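Local coordinates for protein ribonuclease (Streptomyces aureofaciens, PDB 1PYL) that is a small, disulfide-bonded bacterial protein of the ribonuclease family, in which one helix packs against a mixed beta sheet, at residues A[8-13]-A[91-96]. Residues are numbered along the deposited sequence; the frame is centred on the assembly and turned at random. Where two conformers were deposited one is given.
Sequences VCRTKL and QEIDPR
Val8 and Ile93 sit side by side on neighbouring strands and illustrate how a parallel edge strand is held to its sheet by backbone bonds and by side chains meeting on one face. Val8 binds with both backbone polar atoms: its N donates to Glu92 O (2.9 Å, 162° at the hydrogen), and its O accepts from Asp94 N (2.8 Å). The ladder runs one step further, with Arg10 N reaching Asp94 O at 3.1 Å just where the first strand, tied by the Cys9–Cys97 disulfide to the chain's other end, gives way to a 3-10 turn. CG1 of Val8, set between its own N and carbonyl carbon (chi1 57°), rests 4.0 Å from Ile93 CG1 and 3.8 Å from Gln91 CB. Ile93 carries the contact on to the next residues: its CD1 meets Leu13 CD1 at 3.8 Å and its CG2 lies against Arg10 CB. All three touch Leu21 of helix 15-26. Arg10 NE reaches Pro95 O through one water, while its NH1 bonds to Gln18. Three backbone bonds thus fix the parallel pairing of Val8 with Ile93 and Cys9 with Asp94, and apolar packing backs it on the Val8–Ile93 face.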
loop_
_atom_site.group_PDB
_atom_site.type_symbol
_atom_site.label_atom_id
_atom_site.label_comp_id
_atom_site.label_asym_id
_atom_site.label_seq_id
_atom_site.Cartn_x
_atom_site.Cartn_y
_atom_site.Cartn_z
ATOM N N VAL A 8 0.370 9.348 7.543
ATOM C CA VAL A 8 1.083 8.533 8.505
ATOM C C VAL A 8 2.566 8.586 8.190
ATOM O O VAL A 8 2.961 8.387 7.041
ATOM C CB VAL A 8 0.569 7.090 8.523
ATOM C CG1 VAL A 8 0.640 6.379 7.159
ATOM C CG2 VAL A 8 1.281 6.269 9.606
ATOM N N CYS A 9 3.378 8.878 9.189
ATOM C CA CYS A 9 4.826 8.842 9.013
ATOM C C CYS A 9 5.279 7.440 8.721
ATOM O O CYS A 9 4.825 6.489 9.327
ATOM C CB CYS A 9 5.522 9.326 10.284
ATOM S SG CYS A 9 5.383 11.089 10.561
ATOM N N ARG A 10 6.228 7.301 7.788
ATOM C CA ARG A 10 6.763 6.004 7.473
ATOM C C ARG A 10 7.247 5.257 8.717
ATOM O O ARG A 10 6.989 4.074 8.867
ATOM C CB ARG A 10 7.895 6.183 6.431
ATOM C CG ARG A 10 8.367 4.883 5.858
ATOM C CD ARG A 10 9.520 4.258 6.576
ATOM N NE ARG A 10 10.733 5.077 6.491
ATOM C CZ ARG A 10 11.815 4.843 7.200
ATOM N NH1 ARG A 10 11.872 3.819 8.034
ATOM N NH2 ARG A 10 12.868 5.632 7.051
ATOM N N THR A 11 7.928 5.951 9.637
ATOM C CA THR A 11 8.472 5.243 10.807
ATOM C C THR A 11 7.407 4.832 11.819
ATOM O O THR A 11 7.709 4.085 12.739
ATOM C CB THR A 11 9.499 6.097 11.581
ATOM O OG1 THR A 11 8.877 7.284 12.065
ATOM C CG2 THR A 11 10.645 6.564 10.682
ATOM N N LYS A 12 6.175 5.311 11.646
ATOM C CA LYS A 12 5.061 4.967 12.528
ATOM C C LYS A 12 4.228 3.810 11.963
ATOM O O LYS A 12 3.266 3.378 12.585
ATOM C CB LYS A 12 4.162 6.182 12.859
ATOM C CG LYS A 12 4.847 7.335 13.643
ATOM C CD LYS A 12 4.853 7.102 15.113
ATOM C CE LYS A 12 5.512 8.279 15.877
ATOM N NZ LYS A 12 4.634 9.454 16.064
ATOM N N LEU A 13 4.591 3.317 10.779
ATOM C CA LEU A 13 3.949 2.126 10.221
ATOM C C LEU A 13 4.393 0.869 10.957
ATOM O O LEU A 13 5.516 0.825 11.484
ATOM C CB LEU A 13 4.301 1.982 8.740
ATOM C CG LEU A 13 3.692 3.028 7.802
ATOM C CD1 LEU A 13 4.363 2.945 6.447
ATOM C CD2 LEU A 13 2.195 2.786 7.717
ATOM N N GLN A 91 -4.442 5.931 4.424
ATOM C CA GLN A 91 -3.604 7.011 4.874
ATOM C C GLN A 91 -2.489 7.193 3.877
ATOM O O GLN A 91 -1.932 6.211 3.393
ATOM C CB GLN A 91 -3.032 6.704 6.247
ATOM C CG GLN A 91 -4.075 6.604 7.343
ATOM C CD GLN A 91 -3.550 5.872 8.551
ATOM O OE1 GLN A 91 -2.691 6.385 9.257
ATOM N NE2 GLN A 91 -4.053 4.678 8.789
ATOM N N GLU A 92 -2.143 8.423 3.568
ATOM C CA GLU A 92 -0.945 8.657 2.730
ATOM C C GLU A 92 0.296 8.594 3.568
ATOM O O GLU A 92 0.375 9.179 4.639
ATOM C CB GLU A 92 -1.006 10.005 1.999
ATOM C CG GLU A 92 0.024 10.064 0.868
ATOM C CD GLU A 92 -0.210 11.156 -0.168
ATOM O OE1 GLU A 92 0.524 11.158 -1.189
ATOM O OE2 GLU A 92 -1.108 11.979 0.021
ATOM N N ILE A 93 1.287 7.870 3.074
ATOM C CA ILE A 93 2.555 7.691 3.788
ATOM C C ILE A 93 3.440 8.880 3.543
ATOM O O ILE A 93 3.650 9.296 2.398
ATOM C CB ILE A 93 3.252 6.372 3.372
ATOM C CG1 ILE A 93 2.381 5.176 3.742
ATOM C CG2 ILE A 93 4.661 6.241 4.048
ATOM C CD1 ILE A 93 2.731 3.835 3.094
ATOM N N ASP A 94 3.953 9.449 4.638
ATOM C CA ASP A 94 4.848 10.610 4.603
ATOM C C ASP A 94 6.250 10.061 4.750
ATOM O O ASP A 94 6.649 9.618 5.806
ATOM C CB ASP A 94 4.525 11.586 5.727
ATOM C CG ASP A 94 5.315 12.868 5.654
ATOM O OD1 ASP A 94 6.332 12.928 4.956
ATOM O OD2 ASP A 94 4.969 13.850 6.323
ATOM N N PRO A 95 7.021 10.091 3.671
ATOM C CA PRO A 95 8.347 9.500 3.690
ATOM C C PRO A 95 9.359 10.260 4.551
ATOM O O PRO A 95 10.431 9.729 4.821
ATOM C CB PRO A 95 8.772 9.576 2.198
ATOM C CG PRO A 95 7.971 10.688 1.632
ATOM C CD PRO A 95 6.697 10.702 2.369
ATOM N N ARG A 96 9.020 11.471 4.953
ATOM C CA ARG A 96 9.953 12.393 5.608
ATOM C C ARG A 96 10.078 12.157 7.118
ATOM O O ARG A 96 10.955 12.736 7.778
ATOM C CB ARG A 96 9.495 13.842 5.408
ATOM C CG ARG A 96 9.357 14.295 3.941
ATOM C CD ARG A 96 8.714 15.636 3.763
ATOM N NE ARG A 96 7.313 15.679 4.187
ATOM C CZ ARG A 96 6.747 16.647 4.916
ATOM N NH1 ARG A 96 5.463 16.550 5.219
ATOM N NH2 ARG A 96 7.433 17.716 5.349
HETATM O O HOH W 1 10.788 7.116 4.284
#